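Local coordinates for fucoxanthin chlorophyll a/c-binding protein Lhcq11 (Chaetoceros gracilis, PDB 6L4U) that probably harvests light as a membrane antenna of the chlorophyll a/b-binding family, carrying chlorophylls a and c and carotenoids for energy transfer to photosystem I, at residues S98-G103 / R213-G218; R104-A109 / L220-V225. One frame throughout, in Å; residues are numbered along the deposited sequence.

Interaction 1 of 2, residues S98-G103 / R213-G218; sequences SEVKHG and REIKNG. With CLA (chlorophyll a), chain B.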
# COMPACT_ATOMS: atom_id res chain seq x y z
N SER Y 98 65.49 -5.30 25.29
CA SER Y 98 64.62 -5.04 26.43
C SER Y 98 65.26 -5.43 27.76
O SER Y 98 64.80 -4.97 28.80
CB SER Y 98 63.29 -5.77 26.28
OG SER Y 98 62.45 -5.46 27.36
N GLU Y 99 66.31 -6.27 27.75
CA GLU Y 99 67.02 -6.53 28.99
C GLU Y 99 67.82 -5.31 29.43
O GLU Y 99 67.78 -4.93 30.61
CB GLU Y 99 67.94 -7.75 28.87
CG GLU Y 99 68.73 -8.01 30.15
CD GLU Y 99 69.25 -9.43 30.33
OE1 GLU Y 99 69.15 -10.27 29.42
OE2 GLU Y 99 69.76 -9.73 31.42
N VAL Y 100 68.53 -4.68 28.50
CA VAL Y 100 69.35 -3.53 28.87
C VAL Y 100 68.48 -2.30 29.13
O VAL Y 100 68.85 -1.43 29.91
CB VAL Y 100 70.43 -3.25 27.81
CG1 VAL Y 100 71.33 -4.47 27.65
CG2 VAL Y 100 69.84 -2.87 26.47
N LYS Y 101 67.29 -2.22 28.51
CA LYS Y 101 66.41 -1.11 28.82
C LYS Y 101 65.73 -1.31 30.17
O LYS Y 101 65.46 -0.34 30.88
CB LYS Y 101 65.38 -0.91 27.72
CG LYS Y 101 64.71 0.45 27.77
CD LYS Y 101 63.56 0.54 26.80
CE LYS Y 101 63.84 1.57 25.72
NZ LYS Y 101 62.60 1.98 25.02
N HIS Y 102 65.45 -2.56 30.52
CA HIS Y 102 64.98 -2.86 31.87
C HIS Y 102 66.07 -2.63 32.90
O HIS Y 102 65.79 -2.20 34.02
CB HIS Y 102 64.49 -4.30 31.96
CG HIS Y 102 63.06 -4.49 31.58
ND1 HIS Y 102 62.65 -4.73 30.29
CD2 HIS Y 102 61.93 -4.50 32.34
CE1 HIS Y 102 61.34 -4.88 30.26
NE2 HIS Y 102 60.88 -4.74 31.49
N GLY Y 103 67.33 -2.91 32.53
CA GLY Y 103 68.41 -2.79 33.49
C GLY Y 103 68.80 -1.36 33.76
O GLY Y 103 68.93 -0.95 34.92
N ARG Y 213 79.45 -5.62 31.27
CA ARG Y 213 79.32 -5.17 32.65
C ARG Y 213 78.09 -4.32 32.90
O ARG Y 213 77.65 -4.22 34.04
CB ARG Y 213 80.57 -4.38 33.06
CG ARG Y 213 81.81 -5.24 33.22
CD ARG Y 213 82.76 -4.61 34.21
NE ARG Y 213 83.66 -3.65 33.58
CZ ARG Y 213 84.98 -3.77 33.60
NH1 ARG Y 213 85.54 -4.80 34.21
NH2 ARG Y 213 85.74 -2.86 33.00
N GLU Y 214 77.53 -3.69 31.86
CA GLU Y 214 76.30 -2.93 32.00
C GLU Y 214 75.10 -3.83 32.25
O GLU Y 214 74.21 -3.48 33.03
CB GLU Y 214 76.05 -2.09 30.74
CG GLU Y 214 74.87 -1.15 30.83
CD GLU Y 214 74.68 -0.33 29.58
OE1 GLU Y 214 75.14 0.83 29.55
OE2 GLU Y 214 74.07 -0.85 28.62
N ILE Y 215 75.09 -5.01 31.62
CA ILE Y 215 73.98 -5.94 31.77
C ILE Y 215 74.00 -6.55 33.16
O ILE Y 215 72.96 -6.63 33.83
CB ILE Y 215 74.05 -7.01 30.68
CG1 ILE Y 215 74.08 -6.36 29.30
CG2 ILE Y 215 72.86 -7.94 30.77
CD1 ILE Y 215 74.09 -7.34 28.15
N LYS Y 216 75.18 -6.97 33.63
CA LYS Y 216 75.28 -7.64 34.93
C LYS Y 216 75.03 -6.67 36.08
O LYS Y 216 74.36 -7.03 37.06
CB LYS Y 216 76.65 -8.28 35.07
CG LYS Y 216 76.86 -9.49 34.20
CD LYS Y 216 77.84 -10.42 34.86
CE LYS Y 216 78.58 -11.24 33.83
NZ LYS Y 216 79.78 -11.91 34.39
N ASN Y 217 75.55 -5.45 35.98
CA ASN Y 217 75.26 -4.43 36.98
C ASN Y 217 73.83 -3.93 36.88
O ASN Y 217 73.32 -3.33 37.84
CB ASN Y 217 76.24 -3.27 36.86
CG ASN Y 217 77.60 -3.59 37.42
OD1 ASN Y 217 77.88 -3.31 38.59
ND2 ASN Y 217 78.45 -4.20 36.61
N GLY Y 218 73.17 -4.16 35.74
CA GLY Y 218 71.77 -3.86 35.57
C GLY Y 218 70.88 -4.98 36.04
O GLY Y 218 69.80 -4.72 36.57
MG CLA B . 68.33 -12.00 31.03
CHA CLA B . 70.10 -14.43 29.34
CHB CLA B . 66.56 -11.42 28.20
CHC CLA B . 66.32 -10.03 32.88
CHD CLA B . 69.93 -13.22 34.16
NA CLA B . 68.29 -12.81 29.12
C1A CLA B . 69.07 -13.66 28.56
C2A CLA B . 68.86 -13.89 27.08
C3A CLA B . 67.79 -12.87 26.77
C4A CLA B . 67.53 -12.33 28.13
CMA CLA B . 68.41 -11.77 25.92
CAA CLA B . 68.26 -15.31 26.84
CBA CLA B . 67.02 -15.50 25.97
CGA CLA B . 65.79 -15.69 26.82
O1A CLA B . 65.58 -16.74 27.39
O2A CLA B . 64.87 -14.58 26.98
NB CLA B . 66.67 -10.90 30.59
C1B CLA B . 66.11 -10.71 29.40
C2B CLA B . 64.99 -9.74 29.39
C3B CLA B . 64.93 -9.33 30.80
C4B CLA B . 66.01 -10.12 31.45
CMB CLA B . 64.12 -9.27 28.26
CAB CLA B . 63.99 -8.36 31.43
CBB CLA B . 63.15 -8.73 32.38
NC CLA B . 68.18 -11.71 33.07
C1C CLA B . 67.30 -10.85 33.62
C2C CLA B . 67.35 -10.77 35.10
C3C CLA B . 68.41 -11.71 35.46
C4C CLA B . 68.84 -12.22 34.14
CMC CLA B . 66.53 -9.94 36.05
CAC CLA B . 68.93 -12.06 36.83
CBC CLA B . 68.12 -13.24 37.31
ND CLA B . 69.60 -13.45 31.70
C1D CLA B . 70.30 -13.82 32.89
C2D CLA B . 71.38 -14.82 32.74
C3D CLA B . 71.29 -15.04 31.27
C4D CLA B . 70.27 -14.24 30.79
CMD CLA B . 72.37 -15.51 33.63
CAD CLA B . 71.85 -15.81 30.14
OBD CLA B . 72.82 -16.64 30.22
CBD CLA B . 71.15 -15.40 28.91
CGD CLA B . 72.17 -14.60 28.15
O1D CLA B . 72.17 -13.38 28.22
O2D CLA B . 73.18 -15.26 27.36
CED CLA B . 74.39 -14.56 27.06
C1 CLA B . 64.34 -14.35 28.27
C2 CLA B . 62.89 -13.91 28.27
C3 CLA B . 62.43 -13.11 29.25
C4 CLA B . 63.34 -12.65 30.35
C5 CLA B . 60.99 -12.68 29.27
C6 CLA B . 60.15 -13.49 30.25
C7 CLA B . 59.91 -12.72 31.54
C8 CLA B . 59.00 -13.47 32.50
C9 CLA B . 57.63 -12.80 32.56
C10 CLA B . 59.65 -13.54 33.87
C11 CLA B . 58.76 -14.23 34.88
C12 CLA B . 58.96 -13.64 36.26
C13 CLA B . 60.33 -14.03 36.82
C14 CLA B . 60.35 -15.49 37.24
C15 CLA B . 60.66 -13.11 37.99
C16 CLA B . 59.73 -13.31 39.18
C17 CLA B . 60.31 -12.68 40.44
C18 CLA B . 60.52 -11.18 40.25
C19 CLA B . 61.94 -10.78 40.65
C20 CLA B . 59.48 -10.38 41.02
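The helical segments 98-103 and 213-218 cross at 55° with their axes 8.9 Å apart, and the backbones close in further at the glycine pair, where G103 CA and G218 CA are 4.1 Å apart. No side chain separates the main chains at that point. One turn earlier the spacing is filled by V100 and I215, whose side chains meet through V100 CG1 and I215 CG1 at 3.7 Å. The other branch of I215, CG2, lies anti to the backbone N and rests against E99 OE2.

E99 has CG anti to the backbone N (chi1 178°) and an extended chain beyond it, which carries the carboxylate over the chlorophyll a ring; OE1 binds the magnesium at 2.5 Å. OE2 forms a salt bridge with R219, the pigment-binding Glu-Arg pairing familiar in this family. With an alanine here, the magnesium would probably be left short of a protein ligand and R219 without its mate.

H102 donates from ND1 to S98 O at 2.6 Å, with the acceptor in the ring plane. This bond fixes the ring's rotation while NE2 ligates the magnesium of another chlorophyll a, and CAB of the first chlorophyll sits over one imidazole face. Around this buried crossing of helices 89-115 and 208-230, P69 packs on I215, and K101 makes a weak hydrogen bond to E162 of helix 148-171.

Interaction 2 of 2, residues R104-A109 / L220-V225; sequences RIAMAA and LAMIGV. With A86 ((3S,3'S,5R,5'R,6S,6'R,8'R)-3,5'-dihydroxy-8-oxo-6',7'-didehydro-5,5',6,6',7,8-hexahydro-5,6-epoxy-beta,beta-caroten-3'- yl acetate), chain C.
A106 points its methyl at the helical segment 220-225 and touches two side chains there: CB lies 3.7 Å from M222 CG and 3.9 Å from V225 CG2. Such small groups fit an axis separation of 8.0 Å. A221 CB meets the neighbouring main chain, coming within 3.5 Å of A106 O. The same oxygen is approached by V225 CG2 at 3.3 Å, a van der Waals contact with no donor involved. V225 holds CG1 anti to its backbone N (chi1 166°); CG2 is thereby set anti to the carbonyl carbon, and it is this branch that covers A106. Beyond its contact with A106, M222 carries SD on toward G103.

Both segments belong to the long helices that cross at the heart of the light-harvesting fold, where carotenoids pack against the crossing pair. Fucoxanthin runs along the M107 and A221 side. M107 starts away from segment 220-225, yet its CG still reaches A221 CB at 3.7 Å. With chi1 at -77° its CG and SD lie alongside the polyene, SD being 3.6 Å from A86 C3, so the chain bridges helix and pigment. A221 CA approaches A86 C25 at 3.6 Å. G224 presents no side chain to this pigment; a CB modelled there would clash with A86 C26. The modelled approach of L220 CD2 to A86 C28 is of bond length and doubtful. Diadinoxanthin touches A106, A109 and M222.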
# COMPACT_ATOMS: atom_id res chain seq x y z
N ARG Y 104 68.97 -0.56 32.70
CA ARG Y 104 69.44 0.81 32.85
C ARG Y 104 68.39 1.72 33.49
O ARG Y 104 68.75 2.76 34.04
CB ARG Y 104 69.87 1.36 31.49
CG ARG Y 104 71.08 0.64 30.92
CD ARG Y 104 71.51 1.20 29.58
NE ARG Y 104 70.61 0.87 28.48
CZ ARG Y 104 70.95 0.97 27.20
NH1 ARG Y 104 72.16 1.40 26.87
NH2 ARG Y 104 70.08 0.66 26.25
N ILE Y 105 67.12 1.34 33.44
CA ILE Y 105 66.10 2.08 34.18
C ILE Y 105 66.11 1.68 35.65
O ILE Y 105 66.07 2.54 36.54
CB ILE Y 105 64.73 1.87 33.52
CG1 ILE Y 105 64.68 2.60 32.18
CG2 ILE Y 105 63.60 2.35 34.43
CD1 ILE Y 105 63.36 2.52 31.47
N ALA Y 106 66.22 0.38 35.93
CA ALA Y 106 66.24 -0.09 37.31
C ALA Y 106 67.54 0.23 38.03
O ALA Y 106 67.57 0.22 39.26
CB ALA Y 106 65.98 -1.59 37.36
N MET Y 107 68.62 0.52 37.30
CA MET Y 107 69.83 1.00 37.94
C MET Y 107 69.63 2.41 38.49
O MET Y 107 70.00 2.71 39.63
CB MET Y 107 71.00 0.98 36.96
CG MET Y 107 71.59 -0.39 36.71
SD MET Y 107 73.19 -0.33 35.87
CE MET Y 107 72.71 -0.50 34.16
N ALA Y 108 69.04 3.30 37.68
CA ALA Y 108 68.75 4.65 38.13
C ALA Y 108 67.63 4.67 39.16
O ALA Y 108 67.67 5.48 40.10
CB ALA Y 108 68.39 5.54 36.94
N ALA Y 109 66.64 3.79 39.02
CA ALA Y 109 65.51 3.79 39.94
C ALA Y 109 65.85 3.17 41.29
O ALA Y 109 65.12 3.39 42.26
CB ALA Y 109 64.32 3.05 39.32
N LEU Y 220 71.37 -7.05 38.53
CA LEU Y 220 71.26 -7.04 39.98
C LEU Y 220 70.39 -5.88 40.45
O LEU Y 220 69.82 -5.93 41.55
CB LEU Y 220 72.66 -6.99 40.60
CG LEU Y 220 72.85 -7.39 42.06
CD1 LEU Y 220 74.13 -8.20 42.20
CD2 LEU Y 220 72.92 -6.17 42.94
N ALA Y 221 70.27 -4.83 39.64
CA ALA Y 221 69.40 -3.72 40.01
C ALA Y 221 67.93 -4.09 39.87
O ALA Y 221 67.11 -3.63 40.67
CB ALA Y 221 69.71 -2.50 39.15
N MET Y 222 67.58 -4.89 38.86
CA MET Y 222 66.19 -5.26 38.65
C MET Y 222 65.69 -6.18 39.76
O MET Y 222 64.54 -6.06 40.20
CB MET Y 222 66.01 -5.89 37.27
CG MET Y 222 66.63 -5.05 36.17
SD MET Y 222 67.08 -5.93 34.66
CE MET Y 222 65.58 -6.84 34.35
N ILE Y 223 66.54 -7.08 40.24
CA ILE Y 223 66.17 -7.86 41.42
C ILE Y 223 66.34 -7.02 42.68
O ILE Y 223 65.78 -7.34 43.73
CB ILE Y 223 66.97 -9.17 41.50
CG1 ILE Y 223 68.46 -8.89 41.66
CG2 ILE Y 223 66.74 -10.00 40.25
CD1 ILE Y 223 69.28 -10.11 41.96
N GLY Y 224 67.11 -5.93 42.61
CA GLY Y 224 67.17 -5.00 43.72
C GLY Y 224 65.95 -4.10 43.79
O GLY Y 224 65.43 -3.81 44.87
N VAL Y 225 65.47 -3.65 42.63
CA VAL Y 225 64.24 -2.86 42.57
C VAL Y 225 63.01 -3.70 42.89
O VAL Y 225 62.16 -3.27 43.69
CB VAL Y 225 64.12 -2.18 41.20
CG1 VAL Y 225 62.73 -1.64 40.97
CG2 VAL Y 225 65.11 -1.04 41.10
C A86 C . 73.39 -2.84 39.13
O A86 C . 78.88 3.33 35.09
C1 A86 C . 73.33 -2.05 40.47
C10 A86 C . 76.54 4.65 36.26
C11 A86 C . 77.29 5.04 35.07
C12 A86 C . 76.78 6.16 34.20
C13 A86 C . 78.57 4.38 34.67
C14 A86 C . 79.56 5.21 33.61
C15 A86 C . 80.63 4.26 32.97
C16 A86 C . 82.08 4.46 33.39
C17 A86 C . 82.88 5.39 32.48
C18 A86 C . 82.87 4.94 31.10
C19 A86 C . 81.40 4.93 30.55
C2 A86 C . 73.58 -0.65 40.51
C20 A86 C . 80.44 4.03 31.50
C21 A86 C . 79.01 4.38 30.96
C22 A86 C . 82.14 5.03 34.84
C23 A86 C . 82.77 3.11 33.43
C24 A86 C . 73.00 -2.74 41.79
C25 A86 C . 71.75 -2.46 42.42
C26 A86 C . 71.15 -3.05 43.84
C27 A86 C . 71.27 -4.32 44.47
C28 A86 C . 72.05 -5.45 43.91
C29 A86 C . 70.51 -4.51 45.88
C3 A86 C . 73.90 0.16 39.32
C30 A86 C . 70.49 -5.78 46.64
C31 A86 C . 70.41 -6.98 47.43
C32 A86 C . 69.26 -7.18 48.46
C33 A86 C . 68.78 -8.63 48.68
C34 A86 C . 69.87 -9.71 48.70
C35 A86 C . 70.88 -9.57 47.53
C36 A86 C . 71.43 -8.15 47.26
C37 A86 C . 72.66 -7.90 48.18
C4 A86 C . 73.93 1.56 39.45
C40 A86 C . 69.63 -6.54 49.83
C41 A86 C . 68.04 -6.40 47.91
C5 A86 C . 74.24 2.63 38.21
C6 A86 C . 73.98 3.98 38.50
C7 A86 C . 73.43 4.36 39.95
C8 A86 C . 74.16 5.20 37.45
C9 A86 C . 75.25 5.47 36.50
O1 A86 C . 80.15 2.95 32.48
O2 A86 C . 83.65 5.82 30.31
O3 A86 C . 71.88 -8.13 45.93
O4 A86 C . 70.55 -9.72 49.95

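In the fold
Both interactions are buried and join the same two elements, helix 89-115 and helix 208-230, at the same 55° angle, with centres about 8 Å apart. Their chemistry differs. The contact of 98-103 with 213-218 combines a bare glycine crossing with polar pigment ligation, whereas 104-109 with 220-225 packs through apolar side chains, partly against the backbone, and borders carotenoid. The two also interlock: M222 SD packs on G103 CA, and M107 reaches the E214 and N217 carbonyls. A long, weak ion pair between E214 and R104 mirrors the E99-R219 salt bridge across the crossing, consistent with the exchanged Glu-Arg pairs of light-harvesting proteins.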